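Long-range contacts in citrate lyase subunit beta-like protein (Mycobacterium tuberculosis H37Rv, PDB 6CHU), which is a magnesium-dependent lyase of the HpcH/HpaI aldolase family, which works as a homotrimer and is linked to itaconate dissimilation and leucine catabolism: residues L184-H190 / F211-I217; L199-R204 / V224-Y229; E102-I108 / I131-T137. One frame throughout, in Å; residues are numbered along the deposited sequence. Where two conformers were deposited one is given.

Interaction 1 (L184-H190 / F211-I217)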
loop_
_atom_site.group_PDB
_atom_site.type_symbol
_atom_site.label_atom_id
_atom_site.label_comp_id
_atom_site.label_asym_id
_atom_site.label_seq_id
_atom_site.Cartn_x
_atom_site.Cartn_y
_atom_site.Cartn_z
ATOM N N LEU A 184 -1.110 -19.694 1.192
ATOM C CA LEU A 184 -1.586 -19.579 -0.182
ATOM C C LEU A 184 -2.151 -18.187 -0.422
ATOM O O LEU A 184 -2.798 -17.608 0.453
ATOM C CB LEU A 184 -2.681 -20.604 -0.466
ATOM C CG LEU A 184 -2.405 -22.023 -0.936
ATOM C CD1 LEU A 184 -3.727 -22.607 -1.393
ATOM C CD2 LEU A 184 -1.420 -22.046 -2.070
ATOM N N ALA A 185 -1.938 -17.657 -1.630
ATOM C CA ALA A 185 -2.514 -16.376 -2.028
ATOM C C ALA A 185 -3.549 -16.615 -3.119
ATOM O O ALA A 185 -3.220 -17.165 -4.174
ATOM C CB ALA A 185 -1.434 -15.410 -2.527
ATOM N N LEU A 186 -4.786 -16.188 -2.870
ATOM C CA LEU A 186 -5.896 -16.393 -3.797
ATOM C C LEU A 186 -6.364 -15.045 -4.334
ATOM O O LEU A 186 -6.692 -14.142 -3.553
ATOM C CB LEU A 186 -7.060 -17.118 -3.106
ATOM C CG LEU A 186 -6.852 -18.556 -2.609
ATOM C CD1 LEU A 186 -6.005 -18.599 -1.335
ATOM C CD2 LEU A 186 -8.211 -19.149 -2.325
ATOM N N ASP A 187 -6.417 -14.915 -5.662
ATOM C CA ASP A 187 -6.840 -13.661 -6.277
ATOM C C ASP A 187 -8.359 -13.620 -6.411
ATOM O O ASP A 187 -9.025 -14.658 -6.502
ATOM C CB ASP A 187 -6.181 -13.483 -7.649
ATOM C CG ASP A 187 -6.142 -12.026 -8.102
ATOM O OD1 ASP A 187 -6.142 -11.118 -7.258
ATOM O OD2 ASP A 187 -6.111 -11.789 -9.324
ATOM N N ALA A 188 -8.899 -12.400 -6.436
ATOM C CA ALA A 188 -10.336 -12.163 -6.383
ATOM C C ALA A 188 -11.046 -12.617 -7.665
ATOM O O ALA A 188 -10.461 -12.699 -8.755
ATOM C CB ALA A 188 -10.627 -10.675 -6.151
ATOM N N VAL A 189 -12.352 -12.871 -7.518
ATOM C CA VAL A 189 -13.171 -13.362 -8.617
ATOM C C VAL A 189 -13.394 -12.270 -9.650
ATOM O O VAL A 189 -13.413 -11.071 -9.345
ATOM C CB VAL A 189 -14.521 -13.892 -8.101
ATOM C CG1 VAL A 189 -14.324 -15.079 -7.181
ATOM C CG2 VAL A 189 -15.314 -12.790 -7.409
ATOM N N HIS A 190 -13.591 -12.698 -10.890
ATOM C CA HIS A 190 -13.897 -11.819 -12.012
ATOM C C HIS A 190 -15.393 -11.950 -12.255
ATOM O O HIS A 190 -15.833 -12.922 -12.865
ATOM C CB HIS A 190 -13.084 -12.237 -13.231
ATOM C CG HIS A 190 -13.003 -11.188 -14.291
ATOM N ND1 HIS A 190 -12.062 -10.181 -14.268
ATOM C CD2 HIS A 190 -13.735 -10.998 -15.413
ATOM C CE1 HIS A 190 -12.220 -9.412 -15.330
ATOM N NE2 HIS A 190 -13.235 -9.880 -16.037
ATOM N N PHE A 211 0.550 -14.974 -7.187
ATOM C CA PHE A 211 -0.661 -15.581 -6.660
ATOM C C PHE A 211 -0.621 -17.072 -6.973
ATOM O O PHE A 211 -0.021 -17.502 -7.960
ATOM C CB PHE A 211 -1.919 -14.932 -7.259
ATOM C CG PHE A 211 -2.357 -13.680 -6.541
ATOM C CD1 PHE A 211 -3.148 -13.757 -5.408
ATOM C CD2 PHE A 211 -1.963 -12.422 -7.001
ATOM C CE1 PHE A 211 -3.553 -12.609 -4.735
ATOM C CE2 PHE A 211 -2.364 -11.260 -6.340
ATOM C CZ PHE A 211 -3.168 -11.354 -5.200
ATOM N N ASP A 212 -1.221 -17.871 -6.091
ATOM C CA ASP A 212 -1.253 -19.316 -6.268
ATOM C C ASP A 212 -2.516 -19.791 -6.952
ATOM O O ASP A 212 -2.518 -20.885 -7.538
ATOM C CB ASP A 212 -1.153 -20.005 -4.910
ATOM C CG ASP A 212 0.120 -19.652 -4.192
ATOM O OD1 ASP A 212 1.181 -20.048 -4.703
ATOM O OD2 ASP A 212 0.062 -18.940 -3.168
ATOM N N VAL A 213 -3.573 -18.995 -6.871
ATOM C CA VAL A 213 -4.928 -19.387 -7.252
ATOM C C VAL A 213 -5.648 -18.155 -7.789
ATOM O O VAL A 213 -5.496 -17.057 -7.251
ATOM C CB VAL A 213 -5.702 -19.960 -6.039
ATOM C CG1 VAL A 213 -7.199 -20.096 -6.364
ATOM C CG2 VAL A 213 -5.110 -21.303 -5.578
ATOM N N THR A 214 -6.458 -18.340 -8.834
ATOM C CA THR A 214 -7.516 -17.389 -9.161
ATOM C C THR A 214 -8.850 -18.077 -8.911
ATOM O O THR A 214 -9.119 -19.142 -9.483
ATOM C CB THR A 214 -7.415 -16.912 -10.612
ATOM O OG1 THR A 214 -6.314 -16.005 -10.731
ATOM C CG2 THR A 214 -8.703 -16.187 -11.034
ATOM N N VAL A 215 -9.679 -17.482 -8.063
ATOM C CA VAL A 215 -10.976 -18.069 -7.750
ATOM C C VAL A 215 -11.983 -17.634 -8.805
ATOM O O VAL A 215 -11.961 -16.488 -9.282
ATOM C CB VAL A 215 -11.421 -17.679 -6.331
ATOM C CG1 VAL A 215 -12.756 -18.350 -5.996
ATOM C CG2 VAL A 215 -10.344 -18.113 -5.320
ATOM N N CYS A 216 -12.844 -18.570 -9.202
ATOM C CA CYS A 216 -13.820 -18.377 -10.266
ATOM C C CYS A 216 -15.237 -18.543 -9.737
ATOM O O CYS A 216 -15.470 -19.256 -8.758
ATOM C CB CYS A 216 -13.601 -19.378 -11.397
ATOM S SG CYS A 216 -11.966 -19.300 -12.119
ATOM N N ILE A 217 -16.192 -17.899 -10.412
ATOM C CA ILE A 217 -17.606 -18.045 -10.079
ATOM C C ILE A 217 -18.390 -18.743 -11.174
ATOM O O ILE A 217 -19.601 -18.963 -11.014
ATOM C CB ILE A 217 -18.239 -16.684 -9.732
ATOM C CG1 ILE A 217 -17.718 -15.616 -10.678
ATOM C CG2 ILE A 217 -17.881 -16.268 -8.296
ATOM C CD1 ILE A 217 -18.736 -15.114 -11.577
HETATM O O HOH W 1 -6.887 -13.526 -11.341
HETATM O O HOH W 2 -12.171 -15.048 -11.653
#

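Interaction 2 (L199-R204 / V224-Y229)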
loop_
_atom_site.group_PDB
_atom_site.type_symbol
_atom_site.label_atom_id
_atom_site.label_comp_id
_atom_site.label_asym_id
_atom_site.label_seq_id
_atom_site.Cartn_x
_atom_site.Cartn_y
_atom_site.Cartn_z
ATOM N N LEU A 199 -10.490 -11.498 -17.856
ATOM C CA LEU A 199 -10.040 -12.556 -16.954
ATOM C C LEU A 199 -8.661 -13.062 -17.346
ATOM O O LEU A 199 -7.811 -13.309 -16.482
ATOM C CB LEU A 199 -11.035 -13.710 -16.954
ATOM C CG LEU A 199 -10.611 -14.943 -16.152
ATOM C CD1 LEU A 199 -10.467 -14.622 -14.661
ATOM C CD2 LEU A 199 -11.613 -16.061 -16.374
ATOM N N GLN A 200 -8.426 -13.237 -18.645
ATOM C CA GLN A 200 -7.119 -13.703 -19.091
ATOM C C GLN A 200 -6.017 -12.761 -18.622
ATOM O O GLN A 200 -5.019 -13.200 -18.039
ATOM C CB GLN A 200 -7.105 -13.848 -20.610
ATOM C CG GLN A 200 -5.955 -14.683 -21.108
ATOM C CD GLN A 200 -6.138 -15.120 -22.546
ATOM O OE1 GLN A 200 -7.121 -14.761 -23.200
ATOM N NE2 GLN A 200 -5.195 -15.906 -23.046
ATOM N N GLU A 201 -6.202 -11.454 -18.843
ATOM C CA GLU A 201 -5.198 -10.471 -18.444
ATOM C C GLU A 201 -5.022 -10.440 -16.932
ATOM O O GLU A 201 -3.900 -10.294 -16.428
ATOM C CB GLU A 201 -5.598 -9.086 -18.952
ATOM C CG GLU A 201 -5.770 -8.994 -20.460
ATOM C CD GLU A 201 -6.121 -7.587 -20.909
ATOM O OE1 GLU A 201 -6.261 -6.705 -20.032
ATOM O OE2 GLU A 201 -6.254 -7.366 -22.134
ATOM N N GLU A 202 -6.131 -10.559 -16.198
ATOM C CA GLU A 202 -6.119 -10.515 -14.743
ATOM C C GLU A 202 -5.414 -11.731 -14.151
ATOM O O GLU A 202 -4.601 -11.600 -13.226
ATOM C CB GLU A 202 -7.563 -10.437 -14.253
ATOM C CG GLU A 202 -7.776 -10.076 -12.798
ATOM C CD GLU A 202 -9.199 -9.603 -12.586
ATOM O OE1 GLU A 202 -10.101 -10.460 -12.469
ATOM O OE2 GLU A 202 -9.422 -8.377 -12.600
ATOM N N ALA A 203 -5.724 -12.924 -14.663
ATOM C CA ALA A 203 -5.091 -14.134 -14.143
ATOM C C ALA A 203 -3.629 -14.221 -14.570
ATOM O O ALA A 203 -2.785 -14.699 -13.804
ATOM C CB ALA A 203 -5.864 -15.371 -14.602
ATOM N N ARG A 204 -3.308 -13.784 -15.796
ATOM C CA ARG A 204 -1.897 -13.666 -16.174
ATOM C C ARG A 204 -1.163 -12.719 -15.231
ATOM O O ARG A 204 -0.050 -13.020 -14.773
ATOM C CB ARG A 204 -1.764 -13.188 -17.621
ATOM C CG ARG A 204 -2.010 -14.262 -18.659
ATOM C CD ARG A 204 -1.740 -13.683 -20.045
ATOM N NE ARG A 204 -1.968 -14.648 -21.109
ATOM C CZ ARG A 204 -2.116 -14.313 -22.388
ATOM N NH1 ARG A 204 -2.069 -13.038 -22.750
ATOM N NH2 ARG A 204 -2.317 -15.251 -23.303
ATOM N N VAL A 224 -9.559 -20.812 -18.610
ATOM C CA VAL A 224 -8.824 -19.568 -18.814
ATOM C C VAL A 224 -7.769 -19.402 -17.731
ATOM O O VAL A 224 -6.610 -19.069 -18.012
ATOM C CB VAL A 224 -9.803 -18.380 -18.860
ATOM C CG1 VAL A 224 -9.068 -17.077 -19.132
ATOM C CG2 VAL A 224 -10.874 -18.628 -19.923
ATOM N N VAL A 225 -8.151 -19.662 -16.480
ATOM C CA VAL A 225 -7.231 -19.547 -15.352
ATOM C C VAL A 225 -6.092 -20.552 -15.480
ATOM O O VAL A 225 -4.916 -20.203 -15.330
ATOM C CB VAL A 225 -7.999 -19.725 -14.030
ATOM C CG1 VAL A 225 -7.035 -20.026 -12.879
ATOM C CG2 VAL A 225 -8.823 -18.481 -13.748
ATOM N N ARG A 226 -6.424 -21.820 -15.752
ATOM C CA ARG A 226 -5.387 -22.842 -15.862
ATOM C C ARG A 226 -4.373 -22.489 -16.942
ATOM O O ARG A 226 -3.164 -22.677 -16.757
ATOM C CB ARG A 226 -6.015 -24.209 -16.140
ATOM C CG ARG A 226 -6.710 -24.834 -14.936
ATOM C CD ARG A 226 -7.453 -26.094 -15.333
ATOM N NE ARG A 226 -7.955 -26.829 -14.179
ATOM C CZ ARG A 226 -8.918 -27.740 -14.249
ATOM N NH1 ARG A 226 -9.317 -28.375 -13.155
ATOM N NH2 ARG A 226 -9.488 -28.011 -15.414
ATOM N N LYS A 227 -4.840 -21.975 -18.081
ATOM C CA LYS A 227 -3.911 -21.563 -19.130
ATOM C C LYS A 227 -3.092 -20.348 -18.701
ATOM O O LYS A 227 -1.906 -20.241 -19.035
ATOM C CB LYS A 227 -4.671 -21.266 -20.422
ATOM C CG LYS A 227 -3.783 -20.845 -21.590
ATOM C CD LYS A 227 -4.594 -20.699 -22.870
ATOM C CE LYS A 227 -3.780 -20.055 -23.984
ATOM N NZ LYS A 227 -4.609 -19.839 -25.203
ATOM N N ALA A 228 -3.701 -19.422 -17.954
ATOM C CA ALA A 228 -2.997 -18.197 -17.585
ATOM C C ALA A 228 -1.846 -18.468 -16.630
ATOM O O ALA A 228 -0.895 -17.680 -16.569
ATOM C CB ALA A 228 -3.963 -17.198 -16.951
ATOM N N TYR A 229 -1.913 -19.558 -15.880
ATOM C CA TYR A 229 -0.912 -19.871 -14.873
ATOM C C TYR A 229 0.181 -20.778 -15.441
ATOM O O TYR A 229 0.849 -21.505 -14.701
ATOM C CB TYR A 229 -1.580 -20.521 -13.657
ATOM C CG TYR A 229 -2.146 -19.515 -12.659
ATOM C CD1 TYR A 229 -3.301 -18.781 -12.945
ATOM C CD2 TYR A 229 -1.520 -19.294 -11.432
ATOM C CE1 TYR A 229 -3.819 -17.864 -12.027
ATOM C CE2 TYR A 229 -2.026 -18.376 -10.519
ATOM C CZ TYR A 229 -3.173 -17.656 -10.821
ATOM O OH TYR A 229 -3.675 -16.741 -9.912
#

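Interaction 3 (E102-I108 / I131-T137)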
loop_
_atom_site.group_PDB
_atom_site.type_symbol
_atom_site.label_atom_id
_atom_site.label_comp_id
_atom_site.label_asym_id
_atom_site.label_seq_id
_atom_site.Cartn_x
_atom_site.Cartn_y
_atom_site.Cartn_z
ATOM N N GLU A 102 -11.625 -10.179 9.648
ATOM C CA GLU A 102 -11.203 -8.878 10.151
ATOM C C GLU A 102 -10.251 -8.905 11.332
ATOM O O GLU A 102 -9.795 -7.833 11.742
ATOM C CB GLU A 102 -12.430 -8.022 10.512
ATOM C CG GLU A 102 -13.175 -7.563 9.264
ATOM C CD GLU A 102 -14.374 -6.695 9.565
ATOM O OE1 GLU A 102 -14.626 -5.753 8.780
ATOM O OE2 GLU A 102 -15.065 -6.952 10.579
ATOM N N SER A 103 -9.920 -10.074 11.880
ATOM C CA SER A 103 -8.974 -10.114 12.987
ATOM C C SER A 103 -8.377 -11.507 13.102
ATOM O O SER A 103 -8.972 -12.495 12.665
ATOM C CB SER A 103 -9.645 -9.733 14.307
ATOM O OG SER A 103 -10.527 -10.764 14.720
ATOM N N ALA A 104 -7.201 -11.578 13.737
ATOM C CA ALA A 104 -6.656 -12.885 14.093
ATOM C C ALA A 104 -7.633 -13.658 14.974
ATOM O O ALA A 104 -7.779 -14.880 14.835
ATOM C CB ALA A 104 -5.305 -12.720 14.789
ATOM N N ALA A 105 -8.329 -12.958 15.877
ATOM C CA ALA A 105 -9.250 -13.640 16.780
ATOM C C ALA A 105 -10.375 -14.345 16.018
ATOM O O ALA A 105 -10.810 -15.435 16.417
ATOM C CB ALA A 105 -9.815 -12.650 17.801
ATOM N N GLN A 106 -10.853 -13.749 14.918
ATOM C CA GLN A 106 -11.890 -14.415 14.125
ATOM C C GLN A 106 -11.364 -15.700 13.503
ATOM O O GLN A 106 -12.108 -16.678 13.366
ATOM C CB GLN A 106 -12.425 -13.486 13.027
ATOM C CG GLN A 106 -13.449 -12.484 13.524
ATOM C CD GLN A 106 -14.012 -11.649 12.382
ATOM O OE1 GLN A 106 -13.474 -11.659 11.274
ATOM N NE2 GLN A 106 -15.106 -10.939 12.646
ATOM N N VAL A 107 -10.089 -15.712 13.105
ATOM C CA VAL A 107 -9.497 -16.927 12.554
ATOM C C VAL A 107 -9.282 -17.953 13.652
ATOM O O VAL A 107 -9.593 -19.143 13.488
ATOM C CB VAL A 107 -8.181 -16.602 11.819
ATOM C CG1 VAL A 107 -7.495 -17.893 11.366
ATOM C CG2 VAL A 107 -8.448 -15.693 10.613
ATOM N N ILE A 108 -8.766 -17.510 14.800
ATOM C CA ILE A 108 -8.456 -18.428 15.891
ATOM C C ILE A 108 -9.715 -19.107 16.414
ATOM O O ILE A 108 -9.675 -20.284 16.812
ATOM C CB ILE A 108 -7.691 -17.660 16.990
ATOM C CG1 ILE A 108 -6.281 -17.327 16.501
ATOM C CG2 ILE A 108 -7.644 -18.452 18.313
ATOM C CD1 ILE A 108 -5.581 -16.275 17.338
ATOM N N ILE A 131 -3.947 -11.312 10.502
ATOM C CA ILE A 131 -4.807 -12.400 10.042
ATOM C C ILE A 131 -3.975 -13.509 9.402
ATOM O O ILE A 131 -4.164 -14.703 9.683
ATOM C CB ILE A 131 -5.858 -11.836 9.067
ATOM C CG1 ILE A 131 -6.814 -10.910 9.828
ATOM C CG2 ILE A 131 -6.629 -12.948 8.405
ATOM C CD1 ILE A 131 -7.733 -10.085 8.899
ATOM N N ALA A 132 -3.034 -13.133 8.531
ATOM C CA ALA A 132 -2.201 -14.136 7.867
ATOM C C ALA A 132 -1.329 -14.909 8.851
ATOM O O ALA A 132 -1.065 -16.100 8.643
ATOM C CB ALA A 132 -1.322 -13.468 6.804
ATOM N N ALA A 133 -0.854 -14.250 9.909
ATOM C CA ALA A 133 0.038 -14.897 10.864
ATOM C C ALA A 133 -0.691 -15.825 11.829
ATOM O O ALA A 133 -0.034 -16.629 12.510
ATOM C CB ALA A 133 0.802 -13.833 11.649
ATOM N N ALA A 134 -2.017 -15.722 11.920
ATOM C CA ALA A 134 -2.783 -16.548 12.855
ATOM C C ALA A 134 -2.542 -18.029 12.582
ATOM O O ALA A 134 -2.486 -18.456 11.434
ATOM C CB ALA A 134 -4.274 -16.221 12.740
ATOM N N ASP A 135 -2.407 -18.817 13.654
ATOM C CA ASP A 135 -2.023 -20.220 13.491
ATOM C C ASP A 135 -2.944 -21.033 12.575
ATOM O O ASP A 135 -2.424 -21.891 11.841
ATOM C CB ASP A 135 -1.908 -20.887 14.869
ATOM C CG ASP A 135 -0.541 -20.675 15.522
ATOM O OD1 ASP A 135 0.388 -20.165 14.857
ATOM O OD2 ASP A 135 -0.396 -21.031 16.711
ATOM N N PRO A 136 -4.274 -20.849 12.561
ATOM C CA PRO A 136 -5.106 -21.647 11.639
ATOM C C PRO A 136 -4.995 -21.255 10.176
ATOM O O PRO A 136 -5.458 -22.025 9.323
ATOM C CB PRO A 136 -6.534 -21.411 12.155
ATOM C CG PRO A 136 -6.343 -21.002 13.591
ATOM C CD PRO A 136 -5.128 -20.124 13.520
ATOM N N THR A 137 -4.431 -20.091 9.850
ATOM C CA THR A 137 -4.510 -19.588 8.483
ATOM C C THR A 137 -3.652 -20.436 7.553
ATOM O O THR A 137 -2.480 -20.702 7.840
ATOM C CB THR A 137 -4.066 -18.128 8.422
ATOM O OG1 THR A 137 -4.929 -17.326 9.243
ATOM C CG2 THR A 137 -4.103 -17.597 6.976
#

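Interaction 1 (L184-H190 / F211-I217)
Leu186 and Asp187 pair in parallel with Val213 and Thr214, joining the last two strands of the TIM barrel; helix 196-209 makes the link a beta-alpha-beta crossover. Over the short strands the axes come within 4.6 Å and are inclined by 42°, the twist of neighbouring strands in a closed barrel. The ladder runs through Asp187 N to Val213 O (2.8 Å, nearly straight) and Val215 N to Asp187 O (3.3 Å). At its start Ala185 O takes the N-H of Asp212 in its carbonyl plane and that of Val213 only weakly, while Asp212 OD2 turns back to accept from Ala185 N (2.8 Å) with its anti lone pair. Leu186 and Val213 lie side by side toward Trp18 of strand 17-22, where Leu186 CD2 also meets Val215 CG2. Asp187 points to the other side: CG lies anti to the backbone N (chi1 -158°), and CB sits over the face of the Phe211 ring, 4.0 Å from its centroid. Its OD1, above the same face near the rim, accepts from Trp142, and OD2 forms a salt bridge to Arg171. Beyond the ladder, one water accepts from His190 N and donates to Val215 O, each at 2.8 Å.

Interaction 2 (L199-R204 / V224-Y229)
Ala203 and Ala228 face each other methyl to methyl, CB to CB at 3.5 Å, and the larger side chains are set around this pair. The Ala228 methyl also lies 3.7 Å from Arg204 N, so it rests on the backbone of the facing helix as well as on its side chains. Toward the start of both segments, Leu199 and Val224 meet at a slant: Leu199 CD2 approaches Val224 CB at 3.9 Å. With CG1 anti to its backbone N (chi1 -178°), Val224 brings that methyl against both Leu199 CD2 and Gln200 CA. Helices 196-209 and 221-228 are the last two of the TIM barrel's outer layer, flanking strand 213-216. Their short axes approach to 8.7 Å and run 42° apart, a closeness that fits the two alanines at the interface, and no hydrogen bond links the two segments. Beneath them, Ala203 and Val225 both reach Thr214 of that strand, and Val225 continues onto Cys216. At the C-terminal end, the Tyr229 ring brings CE1 to 3.8 Å from Ala203 O in an oblique approach, while its hydroxyl hydrogen-bonds Thr214 OG1. The outward side is polar and open in character. Arg204 lays CG against the Ala228 methyl at 3.9 Å, then runs extended to a guanidinium that has Gln200 CG over one face. Lys227 reaches the same rim, with NZ 5.5 Å from Arg204 NH2; two like charges so near would probably disfavour a closer approach there.

Interaction 3 (E102-I108 / I131-T137)
Val107 packs tightly against Ala134, Pro136 and Thr137, whereas Ile108 beside it lies on the solvent side with only longer contacts. The two branches of Val107 divide the work. CG1, anti to the backbone N (chi1 174°), is directed at the turn, 3.7 Å from Pro136 CB and 3.4 Å from Thr137 OG1. CG2 meets Ile131 CG2 at 4.0 Å, the two side chains crossing at about a right angle. Ile131 in turn extends CG1 and CD1 along the backbone before the helix: CD1 is 3.7 Å from Glu102 C, and CG1 lies as close to Ser103 C. Beneath this apolar patch are Val115 and Ala117 of strand 114-119, touched by Val107 and Ile131 respectively. The contact thus joins helix 104-108 and the residues before it to the end of helix 128-133 and the turn leading into strand 137-142, on the outside of the TIM barrel.

Toward solvent the fit loosens. Ala104 CB and Ala134 CB are 4.2 Å apart, and Ile108 CG1 stands equally far from Pro136 CD; only its backbone side draws slightly nearer the proline ring.

Several polar groups are satisfied within their own segment. Ser103 is the N-cap of helix 104-108, its OG accepting from Gln106 N, and Gln106 OE1 takes the N-H of Glu102 from above its carbonyl plane; the Glu102 carboxylate bonds Thr121. In the other segment, Ala134 to Thr137 form a type I turn, and Ile131 O accepts from Ala134 N and from Thr137 OG1 (2.8 Å) on opposite faces of its plane. The Thr137 hydroxyl proton is committed to Ile131 O, which probably helps Thr137 tolerate its oxygen lying against a valine methyl, and since no hydrogen bond crosses between the segments, their association rests on apolar packing.

How the interactions relate
Interactions 1 and 2 interlock: their segments alternate along the chain, their centres lie 10 Å apart, and the two contacts are joined by a probable hydrogen bond from His190 ND1 to Glu202 OE1 at 2.7 Å and by packing of Thr214 CG2 on Val225 CG2 at 3.6 Å. Interaction 3 stands apart, centred about 19 Å from interaction 1 and 29 Å from interaction 2, which is on the opposite side of the chain's centre. Interaction 1 lies nearest the active site, with the Val189 side chain about 7 Å from the magnesium ion and that of Ile217 about 4 Å from a bound acetate. The Glu102 side chain in interaction 3 is about 11 Å from the magnesium ion; interaction 2 is remote from the annotated sites.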